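Predicted ATPase involved in replication control, Cdc46/Mcm family (Methanopyrus kandleri AV19, PDB 3F8T) probably binds ATP and single-stranded DNA, as members of the MCM family of replicative helicases do. Local coordinates at residues A[54-68]-A[95-107]. The protein carries 2 engineered substitutions. Numbering follows the deposited sequence.
Sequences PVVLDLRELDSDLAS and RVRFRGLPHRFRR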
loop_
_atom_site.group_PDB
_atom_site.type_symbol
_atom_site.label_atom_id
_atom_site.label_comp_id
_atom_site.label_asym_id
_atom_site.label_seq_id
_atom_site.Cartn_x
_atom_site.Cartn_y
_atom_site.Cartn_z
ATOM N N PRO A 54 9.219 -3.866 -29.573
ATOM C CA PRO A 54 10.577 -4.335 -29.310
ATOM C C PRO A 54 10.752 -5.793 -29.712
ATOM O O PRO A 54 9.779 -6.548 -29.764
ATOM C CB PRO A 54 10.711 -4.195 -27.790
ATOM C CG PRO A 54 9.579 -3.294 -27.373
ATOM C CD PRO A 54 8.484 -3.609 -28.322
ATOM N N VAL A 55 11.987 -6.176 -30.012
ATOM C CA VAL A 55 12.288 -7.576 -30.232
ATOM C C VAL A 55 12.299 -8.230 -28.852
ATOM O O VAL A 55 12.792 -7.649 -27.888
ATOM C CB VAL A 55 13.609 -7.754 -31.000
ATOM C CG1 VAL A 55 13.834 -9.200 -31.342
ATOM C CG2 VAL A 55 13.557 -6.935 -32.287
ATOM N N VAL A 56 11.717 -9.419 -28.754
ATOM C CA VAL A 56 11.491 -10.054 -27.459
ATOM C C VAL A 56 12.203 -11.395 -27.388
ATOM O O VAL A 56 12.081 -12.221 -28.294
ATOM C CB VAL A 56 9.960 -10.246 -27.185
ATOM C CG1 VAL A 56 9.716 -11.257 -26.083
ATOM C CG2 VAL A 56 9.305 -8.916 -26.814
ATOM N N LEU A 57 12.964 -11.602 -26.317
ATOM C CA LEU A 57 13.533 -12.915 -26.038
ATOM C C LEU A 57 12.876 -13.490 -24.799
ATOM O O LEU A 57 13.040 -12.961 -23.715
ATOM C CB LEU A 57 15.060 -12.858 -25.852
ATOM C CG LEU A 57 15.768 -14.144 -25.360
ATOM C CD1 LEU A 57 15.536 -15.354 -26.286
ATOM C CD2 LEU A 57 17.256 -13.897 -25.195
ATOM N N ASP A 58 12.127 -14.576 -24.983
ATOM C CA ASP A 58 11.540 -15.294 -23.865
ATOM C C ASP A 58 12.505 -16.400 -23.470
ATOM O O ASP A 58 12.671 -17.402 -24.194
ATOM C CB ASP A 58 10.159 -15.860 -24.218
ATOM C CG ASP A 58 9.422 -16.387 -22.997
ATOM O OD1 ASP A 58 10.069 -17.035 -22.162
ATOM O OD2 ASP A 58 8.197 -16.161 -22.862
ATOM N N LEU A 59 13.146 -16.195 -22.321
ATOM C CA LEU A 59 14.192 -17.079 -21.815
ATOM C C LEU A 59 13.738 -18.502 -21.512
ATOM O O LEU A 59 14.560 -19.421 -21.468
ATOM C CB LEU A 59 14.830 -16.454 -20.566
ATOM C CG LEU A 59 15.585 -15.147 -20.844
ATOM C CD1 LEU A 59 16.022 -14.474 -19.541
ATOM C CD2 LEU A 59 16.786 -15.408 -21.763
ATOM N N ARG A 60 12.437 -18.697 -21.307
ATOM C CA ARG A 60 11.901 -20.047 -21.062
ATOM C C ARG A 60 11.961 -20.889 -22.324
ATOM O O ARG A 60 11.792 -22.116 -22.264
ATOM C CB ARG A 60 10.439 -19.987 -20.646
ATOM C CG ARG A 60 10.135 -19.185 -19.441
ATOM C CD ARG A 60 8.907 -18.372 -19.826
ATOM N NE ARG A 60 8.235 -17.764 -18.717
ATOM C CZ ARG A 60 7.529 -16.642 -18.803
ATOM N NH1 ARG A 60 7.426 -15.970 -19.953
ATOM N NH2 ARG A 60 6.948 -16.187 -17.717
ATOM N N GLU A 61 12.166 -20.230 -23.464
ATOM C CA GLU A 61 12.246 -20.909 -24.762
ATOM C C GLU A 61 13.646 -21.484 -24.999
ATOM O O GLU A 61 13.896 -22.103 -26.035
ATOM C CB GLU A 61 11.823 -19.973 -25.917
ATOM C CG GLU A 61 10.313 -19.660 -25.923
ATOM C CD GLU A 61 9.846 -18.658 -26.989
ATOM O OE1 GLU A 61 10.646 -18.198 -27.833
ATOM O OE2 GLU A 61 8.633 -18.332 -26.986
ATOM N N LEU A 62 14.534 -21.288 -24.017
ATOM C CA LEU A 62 15.911 -21.779 -24.059
ATOM C C LEU A 62 16.239 -22.761 -22.927
ATOM O O LEU A 62 15.574 -22.773 -21.887
ATOM C CB LEU A 62 16.892 -20.601 -23.972
ATOM C CG LEU A 62 16.851 -19.595 -25.123
ATOM C CD1 LEU A 62 17.736 -18.420 -24.840
ATOM C CD2 LEU A 62 17.274 -20.264 -26.425
ATOM N N ASP A 63 17.287 -23.559 -23.139
ATOM C CA ASP A 63 17.900 -24.373 -22.087
ATOM C C ASP A 63 18.076 -23.548 -20.806
ATOM O O ASP A 63 18.566 -22.414 -20.855
ATOM C CB ASP A 63 19.269 -24.892 -22.563
ATOM C CG ASP A 63 20.104 -25.485 -21.436
ATOM O OD1 ASP A 63 19.888 -26.664 -21.067
ATOM O OD2 ASP A 63 20.997 -24.774 -20.921
ATOM N N SER A 64 17.716 -24.138 -19.669
ATOM C CA SER A 64 17.702 -23.435 -18.386
ATOM C C SER A 64 19.045 -22.859 -17.988
ATOM O O SER A 64 19.115 -21.747 -17.447
ATOM C CB SER A 64 17.209 -24.367 -17.274
ATOM O OG SER A 64 15.817 -24.557 -17.385
ATOM N N ASP A 65 20.106 -23.619 -18.230
ATOM C CA ASP A 65 21.458 -23.139 -17.942
ATOM C C ASP A 65 21.843 -21.990 -18.876
ATOM O O ASP A 65 22.508 -21.041 -18.459
ATOM C CB ASP A 65 22.461 -24.286 -18.028
ATOM C CG ASP A 65 22.237 -25.346 -16.940
ATOM O OD1 ASP A 65 21.652 -25.030 -15.877
ATOM O OD2 ASP A 65 22.640 -26.503 -17.154
ATOM N N LEU A 66 21.400 -22.061 -20.129
ATOM C CA LEU A 66 21.615 -20.954 -21.067
ATOM C C LEU A 66 20.812 -19.716 -20.662
ATOM O O LEU A 66 21.334 -18.599 -20.710
ATOM C CB LEU A 66 21.284 -21.359 -22.514
ATOM C CG LEU A 66 21.483 -20.268 -23.576
ATOM C CD1 LEU A 66 22.892 -19.640 -23.563
ATOM C CD2 LEU A 66 21.125 -20.743 -24.989
ATOM N N ALA A 67 19.551 -19.918 -20.273
ATOM C CA ALA A 67 18.695 -18.830 -19.805
ATOM C C ALA A 67 19.409 -18.101 -18.659
ATOM O O ALA A 67 19.508 -16.875 -18.629
ATOM C CB ALA A 67 17.325 -19.393 -19.341
ATOM N N SER A 68 19.927 -18.886 -17.730
ATOM C CA SER A 68 20.664 -18.377 -16.591
ATOM C C SER A 68 21.919 -17.604 -17.014
ATOM O O SER A 68 22.173 -16.511 -16.508
ATOM C CB SER A 68 21.036 -19.548 -15.683
ATOM O OG SER A 68 21.651 -19.068 -14.514
ATOM N N ARG A 95 14.938 -1.758 -29.892
ATOM C CA ARG A 95 14.556 -2.050 -28.522
ATOM C C ARG A 95 14.445 -3.550 -28.314
ATOM O O ARG A 95 13.909 -4.273 -29.158
ATOM C CB ARG A 95 13.253 -1.341 -28.145
ATOM C CG ARG A 95 13.256 0.152 -28.466
ATOM C CD ARG A 95 12.603 1.003 -27.364
ATOM N NE ARG A 95 11.211 0.667 -27.037
ATOM C CZ ARG A 95 10.238 0.387 -27.906
ATOM N NH1 ARG A 95 10.459 0.397 -29.214
ATOM N NH2 ARG A 95 9.024 0.102 -27.454
ATOM N N VAL A 96 14.985 -4.000 -27.187
ATOM C CA VAL A 96 15.008 -5.411 -26.838
ATOM C C VAL A 96 14.377 -5.600 -25.466
ATOM O O VAL A 96 14.629 -4.828 -24.536
ATOM C CB VAL A 96 16.461 -5.983 -26.873
ATOM C CG1 VAL A 96 16.523 -7.370 -26.243
ATOM C CG2 VAL A 96 16.978 -6.032 -28.313
ATOM N N ARG A 97 13.534 -6.619 -25.354
ATOM C CA ARG A 97 12.904 -6.950 -24.091
ATOM C C ARG A 97 13.194 -8.408 -23.779
ATOM O O ARG A 97 13.336 -9.235 -24.688
ATOM C CB ARG A 97 11.392 -6.715 -24.160
ATOM C CG ARG A 97 10.968 -5.252 -24.419
ATOM C CD ARG A 97 11.272 -4.320 -23.234
ATOM N NE ARG A 97 10.795 -2.957 -23.468
ATOM C CZ ARG A 97 11.574 -1.917 -23.766
ATOM N NH1 ARG A 97 12.889 -2.059 -23.861
ATOM N NH2 ARG A 97 11.031 -0.719 -23.960
ATOM N N PHE A 98 13.287 -8.717 -22.496
ATOM C CA PHE A 98 13.437 -10.091 -22.068
ATOM C C PHE A 98 12.211 -10.484 -21.254
ATOM O O PHE A 98 11.703 -9.694 -20.448
ATOM C CB PHE A 98 14.711 -10.276 -21.237
ATOM C CG PHE A 98 15.983 -9.893 -21.953
ATOM C CD1 PHE A 98 16.435 -8.570 -21.947
ATOM C CD2 PHE A 98 16.752 -10.862 -22.603
ATOM C CE1 PHE A 98 17.629 -8.209 -22.596
ATOM C CE2 PHE A 98 17.950 -10.515 -23.253
ATOM C CZ PHE A 98 18.381 -9.187 -23.252
ATOM N N ARG A 99 11.747 -11.710 -21.470
ATOM C CA ARG A 99 10.663 -12.280 -20.682
ATOM C C ARG A 99 11.162 -13.578 -20.070
ATOM O O ARG A 99 12.142 -14.172 -20.552
ATOM C CB ARG A 99 9.432 -12.547 -21.563
ATOM C CG ARG A 99 8.987 -11.361 -22.434
ATOM C CD ARG A 99 8.383 -10.223 -21.598
ATOM N NE ARG A 99 8.507 -8.903 -22.231
ATOM C CZ ARG A 99 7.636 -8.377 -23.098
ATOM N NH1 ARG A 99 6.555 -9.053 -23.469
ATOM N NH2 ARG A 99 7.853 -7.165 -23.608
ATOM N N GLY A 100 10.494 -14.009 -19.005
ATOM C CA GLY A 100 10.741 -15.322 -18.428
ATOM C C GLY A 100 12.065 -15.455 -17.715
ATOM O O GLY A 100 12.759 -16.459 -17.877
ATOM N N LEU A 101 12.417 -14.443 -16.921
ATOM C CA LEU A 101 13.588 -14.502 -16.042
ATOM C C LEU A 101 13.559 -15.736 -15.160
ATOM O O LEU A 101 12.527 -16.017 -14.552
ATOM C CB LEU A 101 13.648 -13.264 -15.130
ATOM C CG LEU A 101 14.234 -11.965 -15.675
ATOM C CD1 LEU A 101 13.457 -11.485 -16.898
ATOM C CD2 LEU A 101 14.234 -10.889 -14.580
ATOM N N PRO A 102 14.679 -16.486 -15.092
ATOM C CA PRO A 102 14.800 -17.519 -14.060
ATOM C C PRO A 102 14.530 -16.936 -12.668
ATOM O O PRO A 102 14.841 -15.768 -12.397
ATOM C CB PRO A 102 16.250 -17.979 -14.185
ATOM C CG PRO A 102 16.601 -17.719 -15.607
ATOM C CD PRO A 102 15.871 -16.436 -15.961
ATOM N N HIS A 103 13.954 -17.762 -11.799
ATOM C CA HIS A 103 13.387 -17.297 -10.535
ATOM C C HIS A 103 14.364 -16.531 -9.640
ATOM O O HIS A 103 13.970 -15.567 -8.973
ATOM C CB HIS A 103 12.742 -18.462 -9.774
ATOM C CG HIS A 103 11.975 -18.030 -8.562
ATOM N ND1 HIS A 103 10.688 -17.541 -8.630
ATOM C CD2 HIS A 103 12.324 -17.991 -7.255
ATOM C CE1 HIS A 103 10.270 -17.232 -7.415
ATOM N NE2 HIS A 103 11.244 -17.496 -6.561
ATOM N N ARG A 104 15.632 -16.935 -9.652
ATOM C CA ARG A 104 16.656 -16.307 -8.812
ATOM C C ARG A 104 17.015 -14.873 -9.225
ATOM O O ARG A 104 17.617 -14.137 -8.438
ATOM C CB ARG A 104 17.922 -17.175 -8.734
ATOM C CG ARG A 104 18.595 -17.404 -10.058
ATOM C CD ARG A 104 20.014 -17.935 -9.923
ATOM N NE ARG A 104 20.982 -16.870 -9.667
ATOM C CZ ARG A 104 22.221 -16.852 -10.153
ATOM N NH1 ARG A 104 22.641 -17.830 -10.950
ATOM N NH2 ARG A 104 23.037 -15.843 -9.863
ATOM N N PHE A 105 16.651 -14.480 -10.448
ATOM C CA PHE A 105 16.929 -13.121 -10.932
ATOM C C PHE A 105 15.755 -12.160 -10.677
ATOM O O PHE A 105 15.833 -10.967 -11.007
ATOM C CB PHE A 105 17.296 -13.126 -12.424
ATOM C CG PHE A 105 18.536 -13.926 -12.746
ATOM C CD1 PHE A 105 18.447 -15.287 -13.021
ATOM C CD2 PHE A 105 19.787 -13.317 -12.778
ATOM C CE1 PHE A 105 19.604 -16.038 -13.317
ATOM C CE2 PHE A 105 20.937 -14.055 -13.073
ATOM C CZ PHE A 105 20.834 -15.418 -13.345
ATOM N N ARG A 106 14.678 -12.678 -10.096
ATOM C CA ARG A 106 13.462 -11.877 -9.859
ATOM C C ARG A 106 13.386 -11.363 -8.423
ATOM O O ARG A 106 13.784 -12.061 -7.485
ATOM C CB ARG A 106 12.199 -12.688 -10.169
ATOM C CG ARG A 106 12.110 -13.228 -11.588
ATOM C CD ARG A 106 10.696 -13.689 -11.904
ATOM N NE ARG A 106 10.674 -14.682 -12.976
ATOM C CZ ARG A 106 9.604 -14.976 -13.715
ATOM N NH1 ARG A 106 8.448 -14.342 -13.514
ATOM N NH2 ARG A 106 9.690 -15.900 -14.672
ATOM N N ARG A 107 12.857 -10.148 -8.263
ATOM C CA ARG A 107 12.683 -9.514 -6.952
ATOM C C ARG A 107 13.959 -9.550 -6.116
ATOM O O ARG A 107 13.944 -9.965 -4.956
ATOM C CB ARG A 107 11.524 -10.162 -6.192
ATOM C CG ARG A 107 10.187 -10.015 -6.894
ATOM C CD ARG A 107 9.121 -10.872 -6.226
ATOM N NE ARG A 107 7.885 -10.852 -7.001
ATOM C CZ ARG A 107 7.548 -11.760 -7.917
ATOM N NH1 ARG A 107 8.347 -12.797 -8.180
ATOM N NH2 ARG A 107 6.398 -11.630 -8.570
#
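V55 to D58 pair in register with V96 to R99 in a two-stranded parallel sheet. Five backbone hydrogen bonds tie the strands, from V55 N to R95 O through to L59 N to R99 O. On one face the P54 ring is a bump among arginines. Its CG lies 3.4 Å from R95 NH2, over one face of that guanidinium, whose NH1 bonds to G52 O. P54 CB meets R97 CG at 3.5 Å. V56 CG1 touches R99 CG at 3.7 Å, while CG2 sits over the R99 guanidinium. G100 has positive phi, and a side chain there would run into R60 CD and D58 OD1. Its bare CA lies under the R60 guanidinium, 3.5 Å from CZ. D58, its CG anti to the backbone N (chi1 -169°), accepts from R60 N in an Asx turn and salt-bridges R60 NH1 through OD2 (3.0 Å). Replacing D58 by an alanine would probably leave R60 N without this acceptor and its guanidinium free to swing off G100. On the other face L57 CD2 meets F98 CE2 at 4.0 Å, with L57 against I36 and F98 against E78. Farther along, the P102 ring edge rests in the hollow between L59 CD1 and A67 CB. S68 O touches F105 CZ (3.6 Å), and S68 OG lies at that ring's edge. Arginine stems and flat faces thus pack on P54 and V56, while D58 and E176 probably balance R60 and R99.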